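Flagellar biosynthesis protein flhF (Bacillus subtilis, PDB 2PX0) binds and hydrolyses GTP as an SRP-family GTPase needed to build bacterial flagella, and forms a homodimer with GTP bound. Local coordinates at residues K98-I103 / I282-P287; S105-L110 / D184-D189; Q215-L220 / Q243-K248. All blocks are in the same frame, centred on the assembly; numbering follows the deposited sequence.

Contact 1 (K98-I103 / I282-P287)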
loop_
_atom_site.group_PDB
_atom_site.type_symbol
_atom_site.label_atom_id
_atom_site.label_comp_id
_atom_site.label_asym_id
_atom_site.label_seq_id
_atom_site.Cartn_x
_atom_site.Cartn_y
_atom_site.Cartn_z
ATOM N N LYS A 98 -12.418 20.347 -11.913
ATOM C CA LYS A 98 -12.318 18.906 -12.013
ATOM C C LYS A 98 -12.064 18.239 -10.658
ATOM O O LYS A 98 -11.959 17.016 -10.577
ATOM C CB LYS A 98 -11.224 18.520 -13.008
ATOM C CG LYS A 98 -11.756 17.962 -14.319
ATOM C CD LYS A 98 -12.423 19.043 -15.153
ATOM C CE LYS A 98 -11.392 20.029 -15.701
ATOM N NZ LYS A 98 -12.016 21.164 -16.444
ATOM N N TRP A 99 -11.951 19.039 -9.602
ATOM C CA TRP A 99 -11.732 18.501 -8.262
ATOM C C TRP A 99 -13.017 18.630 -7.429
ATOM O O TRP A 99 -14.007 19.235 -7.861
ATOM C CB TRP A 99 -10.631 19.267 -7.542
ATOM C CG TRP A 99 -9.232 19.065 -8.040
ATOM C CD1 TRP A 99 -8.747 19.322 -9.300
ATOM C CD2 TRP A 99 -8.095 18.687 -7.247
ATOM N NE1 TRP A 99 -7.375 19.134 -9.334
ATOM C CE2 TRP A 99 -6.953 18.740 -8.090
ATOM C CE3 TRP A 99 -7.931 18.304 -5.907
ATOM C CZ2 TRP A 99 -5.674 18.439 -7.631
ATOM C CZ3 TRP A 99 -6.660 18.005 -5.452
ATOM C CH2 TRP A 99 -5.547 18.069 -6.313
ATOM N N GLN A 100 -12.987 18.052 -6.231
ATOM C CA GLN A 100 -14.105 18.116 -5.288
ATOM C C GLN A 100 -15.536 17.937 -5.808
ATOM O O GLN A 100 -16.458 18.651 -5.400
ATOM C CB GLN A 100 -14.020 19.422 -4.496
ATOM C CG GLN A 100 -12.863 19.450 -3.540
ATOM C CD GLN A 100 -12.727 20.778 -2.838
ATOM O OE1 GLN A 100 -12.389 21.781 -3.465
ATOM N NE2 GLN A 100 -12.988 20.797 -1.526
ATOM N N GLU A 101 -15.725 16.979 -6.698
ATOM C CA GLU A 101 -17.052 16.699 -7.210
ATOM C C GLU A 101 -17.779 16.030 -6.047
ATOM O O GLU A 101 -17.445 14.919 -5.664
ATOM C CB GLU A 101 -16.939 15.731 -8.386
ATOM C CG GLU A 101 -18.222 15.438 -9.134
ATOM C CD GLU A 101 -18.030 14.356 -10.189
ATOM O OE1 GLU A 101 -18.043 13.153 -9.827
ATOM O OE2 GLU A 101 -17.849 14.707 -11.380
ATOM N N PRO A 102 -18.771 16.700 -5.452
ATOM C CA PRO A 102 -19.508 16.110 -4.330
ATOM C C PRO A 102 -20.296 14.875 -4.735
ATOM O O PRO A 102 -20.432 14.567 -5.918
ATOM C CB PRO A 102 -20.435 17.233 -3.907
ATOM C CG PRO A 102 -20.772 17.864 -5.209
ATOM C CD PRO A 102 -19.394 17.966 -5.865
ATOM N N ILE A 103 -20.825 14.167 -3.749
ATOM C CA ILE A 103 -21.619 12.980 -4.029
ATOM C C ILE A 103 -23.046 13.386 -4.412
ATOM O O ILE A 103 -23.753 14.016 -3.623
ATOM C CB ILE A 103 -21.635 12.036 -2.805
ATOM C CG1 ILE A 103 -20.390 11.147 -2.848
ATOM C CG2 ILE A 103 -22.910 11.204 -2.783
ATOM C CD1 ILE A 103 -20.342 10.109 -1.764
ATOM N N ILE A 282 -11.732 11.514 7.153
ATOM C CA ILE A 282 -11.973 11.668 5.723
ATOM C C ILE A 282 -12.045 13.161 5.459
ATOM O O ILE A 282 -12.447 13.921 6.337
ATOM C CB ILE A 282 -13.284 11.013 5.301
ATOM C CG1 ILE A 282 -13.506 11.235 3.816
ATOM C CG2 ILE A 282 -14.435 11.592 6.092
ATOM C CD1 ILE A 282 -12.404 10.687 2.981
ATOM N N GLN A 283 -11.646 13.590 4.265
ATOM C CA GLN A 283 -11.637 15.017 3.934
ATOM C C GLN A 283 -11.619 15.317 2.457
ATOM O O GLN A 283 -11.513 14.422 1.627
ATOM C CB GLN A 283 -10.418 15.690 4.544
ATOM C CG GLN A 283 -9.141 15.024 4.154
ATOM C CD GLN A 283 -7.925 15.826 4.551
ATOM O OE1 GLN A 283 -7.696 16.911 4.019
ATOM N NE2 GLN A 283 -7.135 15.302 5.491
ATOM N N THR A 284 -11.692 16.607 2.148
ATOM C CA THR A 284 -11.697 17.083 0.765
ATOM C C THR A 284 -10.677 18.217 0.548
ATOM O O THR A 284 -10.442 19.026 1.448
ATOM C CB THR A 284 -13.089 17.565 0.393
ATOM O OG1 THR A 284 -13.160 17.729 -1.018
ATOM C CG2 THR A 284 -13.386 18.884 1.068
ATOM N N VAL A 285 -10.067 18.279 -0.636
ATOM C CA VAL A 285 -9.058 19.305 -0.914
ATOM C C VAL A 285 -9.196 19.919 -2.292
ATOM O O VAL A 285 -9.846 19.355 -3.164
ATOM C CB VAL A 285 -7.622 18.738 -0.817
ATOM C CG1 VAL A 285 -7.417 18.081 0.528
ATOM C CG2 VAL A 285 -7.381 17.735 -1.921
ATOM N N SER A 286 -8.549 21.067 -2.475
ATOM C CA SER A 286 -8.554 21.805 -3.741
ATOM C C SER A 286 -7.158 21.823 -4.386
ATOM O O SER A 286 -6.147 21.688 -3.704
ATOM C CB SER A 286 -8.967 23.247 -3.480
ATOM O OG SER A 286 -7.978 23.903 -2.696
ATOM N N PRO A 287 -7.087 22.009 -5.712
ATOM C CA PRO A 287 -5.780 22.042 -6.372
ATOM C C PRO A 287 -4.765 22.802 -5.539
ATOM O O PRO A 287 -3.788 22.222 -5.071
ATOM C CB PRO A 287 -6.087 22.729 -7.693
ATOM C CG PRO A 287 -7.428 22.154 -8.025
ATOM C CD PRO A 287 -8.167 22.243 -6.688
#
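Trp99 and Pro287 meet flat on flat: the proline ring lies over one face of the indole, with Pro287 CG 3.2 Å from the centroid of the five-membered ring of Trp99. That line runs only 9° off the ring normal, a clear CH-pi contact. Having CG anti to its carbonyl carbon (chi1 -71°), Trp99 swings the indole across the incoming chain, and the rim of its six-membered ring reaches Val285, two residues earlier. There Val285 CG2 stands at the edge, in the ring plane, 3.6 Å from Trp99 CZ3. Next along the chain the chemistry turns polar. Gln100 runs out extended beyond CG and crosses Thr284 at about a right angle, so that Gln100 NE2 donates to Thr284 OG1 over 3.1 Å, the acceptor lying close to the amide plane. Both segments are irregular loops, one leading from helix 81-90 into strand 107-112, the other entering helix 287-294; the contact thus ties the chain connecting the N-terminal helices to the GTPase core with the start of the C-terminal helix. Ser286 is the N-cap of that helix, its OG bonded to the backbone N of Gly289, right beside the proline that covers the indole. Further out, Trp99 NE1 makes a weak bond to Pro94 O and Thr284 OG1 another to Gly270 O, while Val285 packs on Met272 of the edge strand.

Contact 2 (S105-L110 / D184-D189)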
loop_
_atom_site.group_PDB
_atom_site.type_symbol
_atom_site.label_atom_id
_atom_site.label_comp_id
_atom_site.label_asym_id
_atom_site.label_seq_id
_atom_site.Cartn_x
_atom_site.Cartn_y
_atom_site.Cartn_z
ATOM N N SER A 105 -25.039 11.431 -7.600
ATOM C CA SER A 105 -25.666 10.237 -8.154
ATOM C C SER A 105 -26.239 9.293 -7.105
ATOM O O SER A 105 -25.879 9.340 -5.928
ATOM C CB SER A 105 -24.663 9.476 -9.024
ATOM O OG SER A 105 -24.189 10.298 -10.076
ATOM N N LYS A 106 -27.136 8.428 -7.555
ATOM C CA LYS A 106 -27.785 7.469 -6.683
ATOM C C LYS A 106 -26.866 6.289 -6.407
ATOM O O LYS A 106 -26.997 5.616 -5.380
ATOM C CB LYS A 106 -29.084 6.992 -7.337
ATOM C CG LYS A 106 -29.836 5.918 -6.566
ATOM C CD LYS A 106 -31.245 5.733 -7.113
ATOM C CE LYS A 106 -32.079 7.006 -6.893
ATOM N NZ LYS A 106 -33.498 6.854 -7.318
ATOM N N TYR A 107 -25.928 6.043 -7.317
ATOM C CA TYR A 107 -25.007 4.928 -7.164
ATOM C C TYR A 107 -23.561 5.390 -7.046
ATOM O O TYR A 107 -23.045 6.090 -7.917
ATOM C CB TYR A 107 -25.177 3.982 -8.344
ATOM C CG TYR A 107 -26.619 3.578 -8.533
ATOM C CD1 TYR A 107 -27.210 2.609 -7.717
ATOM C CD2 TYR A 107 -27.415 4.207 -9.491
ATOM C CE1 TYR A 107 -28.557 2.283 -7.850
ATOM C CE2 TYR A 107 -28.762 3.888 -9.629
ATOM C CZ TYR A 107 -29.325 2.930 -8.807
ATOM O OH TYR A 107 -30.663 2.643 -8.934
ATOM N N ILE A 108 -22.917 4.990 -5.952
ATOM C CA ILE A 108 -21.531 5.355 -5.687
ATOM C C ILE A 108 -20.646 4.112 -5.737
ATOM O O ILE A 108 -20.773 3.212 -4.905
ATOM C CB ILE A 108 -21.393 6.005 -4.296
ATOM C CG1 ILE A 108 -22.324 7.215 -4.183
ATOM C CG2 ILE A 108 -19.952 6.401 -4.045
ATOM C CD1 ILE A 108 -22.067 8.313 -5.204
ATOM N N VAL A 109 -19.745 4.067 -6.711
ATOM C CA VAL A 109 -18.860 2.920 -6.863
ATOM C C VAL A 109 -17.389 3.214 -6.545
ATOM O O VAL A 109 -16.846 4.258 -6.933
ATOM C CB VAL A 109 -18.976 2.338 -8.293
ATOM C CG1 VAL A 109 -17.909 1.275 -8.535
ATOM C CG2 VAL A 109 -20.364 1.748 -8.487
ATOM N N LEU A 110 -16.756 2.291 -5.825
ATOM C CA LEU A 110 -15.354 2.435 -5.469
ATOM C C LEU A 110 -14.568 1.187 -5.846
ATOM O O LEU A 110 -14.870 0.092 -5.374
ATOM C CB LEU A 110 -15.186 2.663 -3.971
ATOM C CG LEU A 110 -15.838 3.812 -3.209
ATOM C CD1 LEU A 110 -14.877 4.200 -2.081
ATOM C CD2 LEU A 110 -16.109 5.003 -4.109
ATOM N N ASP A 184 -31.886 7.154 -2.057
ATOM C CA ASP A 184 -31.129 8.295 -2.544
ATOM C C ASP A 184 -29.813 7.811 -3.124
ATOM O O ASP A 184 -29.604 7.809 -4.339
ATOM C CB ASP A 184 -30.827 9.280 -1.416
ATOM C CG ASP A 184 -32.077 9.847 -0.789
ATOM O OD1 ASP A 184 -33.012 10.215 -1.538
ATOM O OD2 ASP A 184 -32.121 9.935 0.456
ATOM N N HIS A 185 -28.929 7.391 -2.228
ATOM C CA HIS A 185 -27.613 6.910 -2.604
ATOM C C HIS A 185 -27.432 5.432 -2.297
ATOM O O HIS A 185 -27.943 4.911 -1.299
ATOM C CB HIS A 185 -26.554 7.720 -1.867
ATOM C CG HIS A 185 -26.612 9.184 -2.163
ATOM N ND1 HIS A 185 -26.018 10.132 -1.359
ATOM C CD2 HIS A 185 -27.192 9.864 -3.180
ATOM C CE1 HIS A 185 -26.230 11.333 -1.866
ATOM N NE2 HIS A 185 -26.940 11.197 -2.970
ATOM N N VAL A 186 -26.696 4.759 -3.171
ATOM C CA VAL A 186 -26.418 3.346 -3.003
ATOM C C VAL A 186 -24.902 3.188 -3.100
ATOM O O VAL A 186 -24.302 3.401 -4.158
ATOM C CB VAL A 186 -27.085 2.529 -4.100
ATOM C CG1 VAL A 186 -27.002 1.059 -3.761
ATOM C CG2 VAL A 186 -28.516 2.974 -4.271
ATOM N N PHE A 187 -24.281 2.828 -1.986
ATOM C CA PHE A 187 -22.839 2.661 -1.957
ATOM C C PHE A 187 -22.388 1.243 -2.323
ATOM O O PHE A 187 -22.629 0.280 -1.585
ATOM C CB PHE A 187 -22.307 3.075 -0.581
ATOM C CG PHE A 187 -22.579 4.517 -0.243
ATOM C CD1 PHE A 187 -23.837 4.916 0.211
ATOM C CD2 PHE A 187 -21.601 5.491 -0.440
ATOM C CE1 PHE A 187 -24.120 6.272 0.464
ATOM C CE2 PHE A 187 -21.879 6.850 -0.190
ATOM C CZ PHE A 187 -23.142 7.238 0.261
ATOM N N VAL A 188 -21.750 1.135 -3.490
ATOM C CA VAL A 188 -21.247 -0.139 -3.998
ATOM C C VAL A 188 -19.761 -0.327 -3.719
ATOM O O VAL A 188 -18.946 0.525 -4.066
ATOM C CB VAL A 188 -21.452 -0.251 -5.506
ATOM C CG1 VAL A 188 -20.998 -1.619 -5.978
ATOM C CG2 VAL A 188 -22.901 -0.016 -5.851
ATOM N N ASP A 189 -19.426 -1.455 -3.100
ATOM C CA ASP A 189 -18.049 -1.812 -2.747
ATOM C C ASP A 189 -17.637 -2.868 -3.778
ATOM O O ASP A 189 -18.494 -3.572 -4.313
ATOM C CB ASP A 189 -18.033 -2.372 -1.308
ATOM C CG ASP A 189 -16.624 -2.686 -0.782
ATOM O OD1 ASP A 189 -15.633 -2.172 -1.342
ATOM O OD2 ASP A 189 -16.514 -3.444 0.219
#
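Ile108 and Phe187 lie side by side on the parallel strands 107-110 and 185-189, pointing the same way. Starting at the root of the isoleucine, Ile108 CB is 3.9 Å from Phe187 CD2. One branch, Ile108 CG2, stays by the same ring atom, 4.1 Å from Phe187 CD2, and also faces Phe217 of the next strand. The other, Ile108 CG1, sits anti to the carbonyl carbon (chi1 -56°) and comes within 4.0 Å of Phe187 CE2. At the tip, Ile108 CD1 packs against Ile103. The opposite face of the sheet carries Tyr107, Val186, Val109 and Val188. Here Tyr107 CD1 meets Val186 CB at 3.6 Å, and Val109 CG2 meets Val188 CB at 3.8 Å; Lys177 adds a cation-pi contact to the tyrosine. Ile108 also clasps the neighbouring strand through its backbone: Ile108 N gives a nearly straight bond (178°) to Val186 O at 2.8 Å, and Ile108 O accepts from Val188 N at 2.7 Å. One residue bonding to partners two apart is the parallel pattern, and helix 118-132 covers the Phe187 side. Asp189, farther along this strand, has its OD2 hydrogen-bonded to Thr119 OG1, near the magnesium ion. This places the pair at the heart of the P-loop GTPase fold, with the P-loop following strand 107-112 and the DTAG motif beginning at Asp189.

Contact 3 (Q215-L220 / Q243-K248). With GNP (phosphoaminophosphonic acid-guanylate ester), chain J.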
loop_
_atom_site.group_PDB
_atom_site.type_symbol
_atom_site.label_atom_id
_atom_site.label_comp_id
_atom_site.label_asym_id
_atom_site.label_seq_id
_atom_site.Cartn_x
_atom_site.Cartn_y
_atom_site.Cartn_z
ATOM N N GLN A 215 -21.569 7.095 -10.353
ATOM C CA GLN A 215 -20.522 8.090 -10.089
ATOM C C GLN A 215 -19.328 7.351 -9.447
ATOM O O GLN A 215 -19.179 7.355 -8.223
ATOM C CB GLN A 215 -21.067 9.160 -9.128
ATOM C CG GLN A 215 -20.153 10.358 -8.885
ATOM C CD GLN A 215 -20.790 11.385 -7.963
ATOM O OE1 GLN A 215 -21.932 11.798 -8.176
ATOM N NE2 GLN A 215 -20.055 11.810 -6.943
ATOM N N SER A 216 -18.485 6.733 -10.279
ATOM C CA SER A 216 -17.331 5.950 -9.819
ATOM C C SER A 216 -16.136 6.718 -9.254
ATOM O O SER A 216 -15.880 7.863 -9.629
ATOM C CB SER A 216 -16.848 5.042 -10.946
ATOM O OG SER A 216 -16.478 5.807 -12.086
ATOM N N PHE A 217 -15.393 6.048 -8.372
ATOM C CA PHE A 217 -14.238 6.633 -7.689
ATOM C C PHE A 217 -13.050 5.679 -7.620
ATOM O O PHE A 217 -13.111 4.678 -6.909
ATOM C CB PHE A 217 -14.638 7.001 -6.264
ATOM C CG PHE A 217 -15.588 8.160 -6.178
ATOM C CD1 PHE A 217 -15.108 9.466 -6.213
ATOM C CD2 PHE A 217 -16.960 7.941 -6.074
ATOM C CE1 PHE A 217 -15.974 10.531 -6.145
ATOM C CE2 PHE A 217 -17.837 8.992 -6.006
ATOM C CZ PHE A 217 -17.345 10.299 -6.041
ATOM N N LEU A 218 -11.965 6.004 -8.322
ATOM C CA LEU A 218 -10.791 5.142 -8.328
ATOM C C LEU A 218 -9.978 5.314 -7.046
ATOM O O LEU A 218 -9.423 6.379 -6.786
ATOM C CB LEU A 218 -9.936 5.439 -9.557
ATOM C CG LEU A 218 -8.616 4.663 -9.670
ATOM C CD1 LEU A 218 -8.858 3.161 -9.758
ATOM C CD2 LEU A 218 -7.879 5.132 -10.897
ATOM N N VAL A 219 -9.891 4.254 -6.250
ATOM C CA VAL A 219 -9.180 4.317 -4.981
ATOM C C VAL A 219 -7.718 3.879 -4.965
ATOM O O VAL A 219 -7.419 2.689 -5.084
ATOM C CB VAL A 219 -9.953 3.507 -3.907
ATOM C CG1 VAL A 219 -9.119 3.352 -2.640
ATOM C CG2 VAL A 219 -11.269 4.214 -3.588
ATOM N N LEU A 220 -6.812 4.841 -4.794
ATOM C CA LEU A 220 -5.381 4.545 -4.737
ATOM C C LEU A 220 -4.854 5.041 -3.408
ATOM O O LEU A 220 -5.428 5.976 -2.824
ATOM C CB LEU A 220 -4.609 5.258 -5.844
ATOM C CG LEU A 220 -4.944 5.003 -7.304
ATOM C CD1 LEU A 220 -3.985 5.808 -8.126
ATOM C CD2 LEU A 220 -4.843 3.546 -7.648
ATOM N N GLN A 243 -13.739 10.888 -10.185
ATOM C CA GLN A 243 -12.762 11.509 -9.299
ATOM C C GLN A 243 -11.712 10.506 -8.869
ATOM O O GLN A 243 -11.596 9.430 -9.440
ATOM C CB GLN A 243 -13.453 12.038 -8.041
ATOM C CG GLN A 243 -14.474 13.126 -8.272
ATOM C CD GLN A 243 -13.820 14.454 -8.526
ATOM O OE1 GLN A 243 -13.140 15.006 -7.651
ATOM N NE2 GLN A 243 -14.015 14.982 -9.732
ATOM N N TYR A 244 -10.972 10.864 -7.829
ATOM C CA TYR A 244 -9.913 10.028 -7.281
ATOM C C TYR A 244 -9.968 10.049 -5.754
ATOM O O TYR A 244 -10.272 11.079 -5.139
ATOM C CB TYR A 244 -8.552 10.594 -7.649
ATOM C CG TYR A 244 -7.901 10.131 -8.916
ATOM C CD1 TYR A 244 -7.764 8.778 -9.207
ATOM C CD2 TYR A 244 -7.264 11.048 -9.747
ATOM C CE1 TYR A 244 -6.989 8.353 -10.289
ATOM C CE2 TYR A 244 -6.495 10.636 -10.822
ATOM C CZ TYR A 244 -6.357 9.292 -11.086
ATOM O OH TYR A 244 -5.574 8.909 -12.137
ATOM N N ILE A 245 -9.634 8.924 -5.138
ATOM C CA ILE A 245 -9.586 8.872 -3.686
ATOM C C ILE A 245 -8.197 8.387 -3.258
ATOM O O ILE A 245 -7.767 7.268 -3.585
ATOM C CB ILE A 245 -10.681 7.973 -3.119
ATOM C CG1 ILE A 245 -12.042 8.551 -3.508
ATOM C CG2 ILE A 245 -10.581 7.923 -1.608
ATOM C CD1 ILE A 245 -13.237 7.777 -2.984
ATOM N N PHE A 246 -7.484 9.266 -2.563
ATOM C CA PHE A 246 -6.154 8.957 -2.089
ATOM C C PHE A 246 -6.239 8.740 -0.604
ATOM O O PHE A 246 -6.613 9.632 0.147
ATOM C CB PHE A 246 -5.187 10.097 -2.424
ATOM C CG PHE A 246 -4.757 10.109 -3.865
ATOM C CD1 PHE A 246 -3.838 9.172 -4.340
ATOM C CD2 PHE A 246 -5.321 11.001 -4.767
ATOM C CE1 PHE A 246 -3.499 9.124 -5.683
ATOM C CE2 PHE A 246 -4.982 10.955 -6.108
ATOM C CZ PHE A 246 -4.073 10.015 -6.566
ATOM N N THR A 247 -5.889 7.535 -0.184
ATOM C CA THR A 247 -5.955 7.195 1.216
ATOM C C THR A 247 -4.606 7.258 1.921
ATOM O O THR A 247 -3.561 7.426 1.300
ATOM C CB THR A 247 -6.505 5.790 1.385
ATOM O OG1 THR A 247 -5.564 4.866 0.832
ATOM C CG2 THR A 247 -7.857 5.643 0.672
ATOM N N LYS A 248 -4.653 7.141 3.239
ATOM C CA LYS A 248 -3.465 7.111 4.065
ATOM C C LYS A 248 -2.478 8.267 3.920
ATOM O O LYS A 248 -1.264 8.082 4.102
ATOM C CB LYS A 248 -2.755 5.777 3.829
ATOM C CG LYS A 248 -3.737 4.649 3.558
ATOM C CD LYS A 248 -3.080 3.295 3.602
ATOM C CE LYS A 248 -4.153 2.214 3.532
ATOM N NZ LYS A 248 -3.616 0.845 3.715
HETATM P PG GNP J . -9.488 -4.991 -0.093
HETATM O O1G GNP J . -8.575 -6.074 0.368
HETATM O O2G GNP J . -10.977 -5.375 0.041
HETATM O O3G GNP J . -9.176 -4.529 -1.471
HETATM N N3B GNP J . -9.159 -3.805 1.053
HETATM P PB GNP J . -9.948 -2.356 1.020
HETATM O O1B GNP J . -9.535 -1.560 -0.120
HETATM O O2B GNP J . -11.402 -2.682 1.190
HETATM O O3A GNP J . -9.278 -1.769 2.382
HETATM P PA GNP J . -9.794 -1.844 3.843
HETATM O O1A GNP J . -11.023 -1.017 4.019
HETATM O O2A GNP J . -9.820 -3.327 4.164
HETATM O "O5'" GNP J . -8.687 -1.180 4.627
HETATM C "C5'" GNP J . -7.382 -1.762 4.642
HETATM C "C4'" GNP J . -6.544 -1.158 5.708
HETATM O "O4'" GNP J . -6.118 0.150 5.514
HETATM C "C3'" GNP J . -7.238 -1.176 7.103
HETATM O "O3'" GNP J . -6.366 -1.690 8.112
HETATM C "C2'" GNP J . -7.566 0.292 7.350
HETATM O "O2'" GNP J . -7.622 0.649 8.697
HETATM C "C1'" GNP J . -6.444 0.955 6.622
HETATM N N9 GNP J . -6.845 2.313 6.187
HETATM C C8 GNP J . -7.922 2.608 5.247
HETATM N N7 GNP J . -8.024 3.901 5.078
HETATM C C5 GNP J . -6.965 4.461 5.945
HETATM C C6 GNP J . -6.592 5.848 6.172
HETATM O O6 GNP J . -7.051 6.823 5.720
HETATM N N1 GNP J . -5.530 5.941 7.065
HETATM C C2 GNP J . -4.995 4.770 7.594
HETATM N N2 GNP J . -3.913 5.076 8.480
HETATM N N3 GNP J . -5.270 3.535 7.443
HETATM C C4 GNP J . -6.306 3.459 6.568
#
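Strands 214-221 and 243-247, joined through helix 226-232, form a parallel beta-alpha-beta unit of the P-loop GTPase fold, and the second strand runs into the TKxD guanine-recognition motif with Thr247 and Lys248. Ile245 bonds through both its N and its O to residues two apart on strand 215-220, the parallel pattern: Ile245 N donates to Leu218 O at 3.0 Å, while Ile245 O accepts from Leu220 N at 2.9 Å. The pairing ends with Thr247 N on Leu220 O, 3.1 Å. On one face, Ile245 CB rests 3.8 Å from Val219 CG2, and its extended outer arm (chi2 -179°) carries Ile245 CD1 to 3.7 Å from Phe217 CB. The Phe217 ring runs alongside Gln243, its plane turned 74° from the glutamine amide. On the other face Leu218 approaches the Tyr244 ring at its edge, Leu218 CD2 lying 3.4 Å from Tyr244 CE1, and Phe246 flanks Leu220. Thr247 OG1 reaches back to Ala116 O in the P-loop. Beyond the strand, Lys248 stretches its chain along the nucleotide, with Lys248 CG 4.0 Å from C5 of the guanine, and its backbone N makes a weak 3.5 Å bond to O6 of the GMPPNP base.

Overall arrangement
Contacts 2 and 3 are buried pairings within one parallel sheet, and they share a border, since strands 107-112 and 214-221 are neighbours: Val109 O accepts from Phe217 N, and Leu110 packs on Phe217. Both combine backbone bonds with aliphatic and aromatic packing, and lead into nucleotide-binding loops, contact 2 toward the phosphate and magnesium side, contact 3 toward the guanine. Contact 1 is only partly buried and joins two loops without strand pairing, relying on a ring face and one hydrogen bond from a side-chain amide. Its chain closes round the other two, and side chains stitch it to the sheet: Gln243 and Gln215 bond to the carbonyls of Lys98 and Pro102, while Ile103 packs on His185 and Phe187.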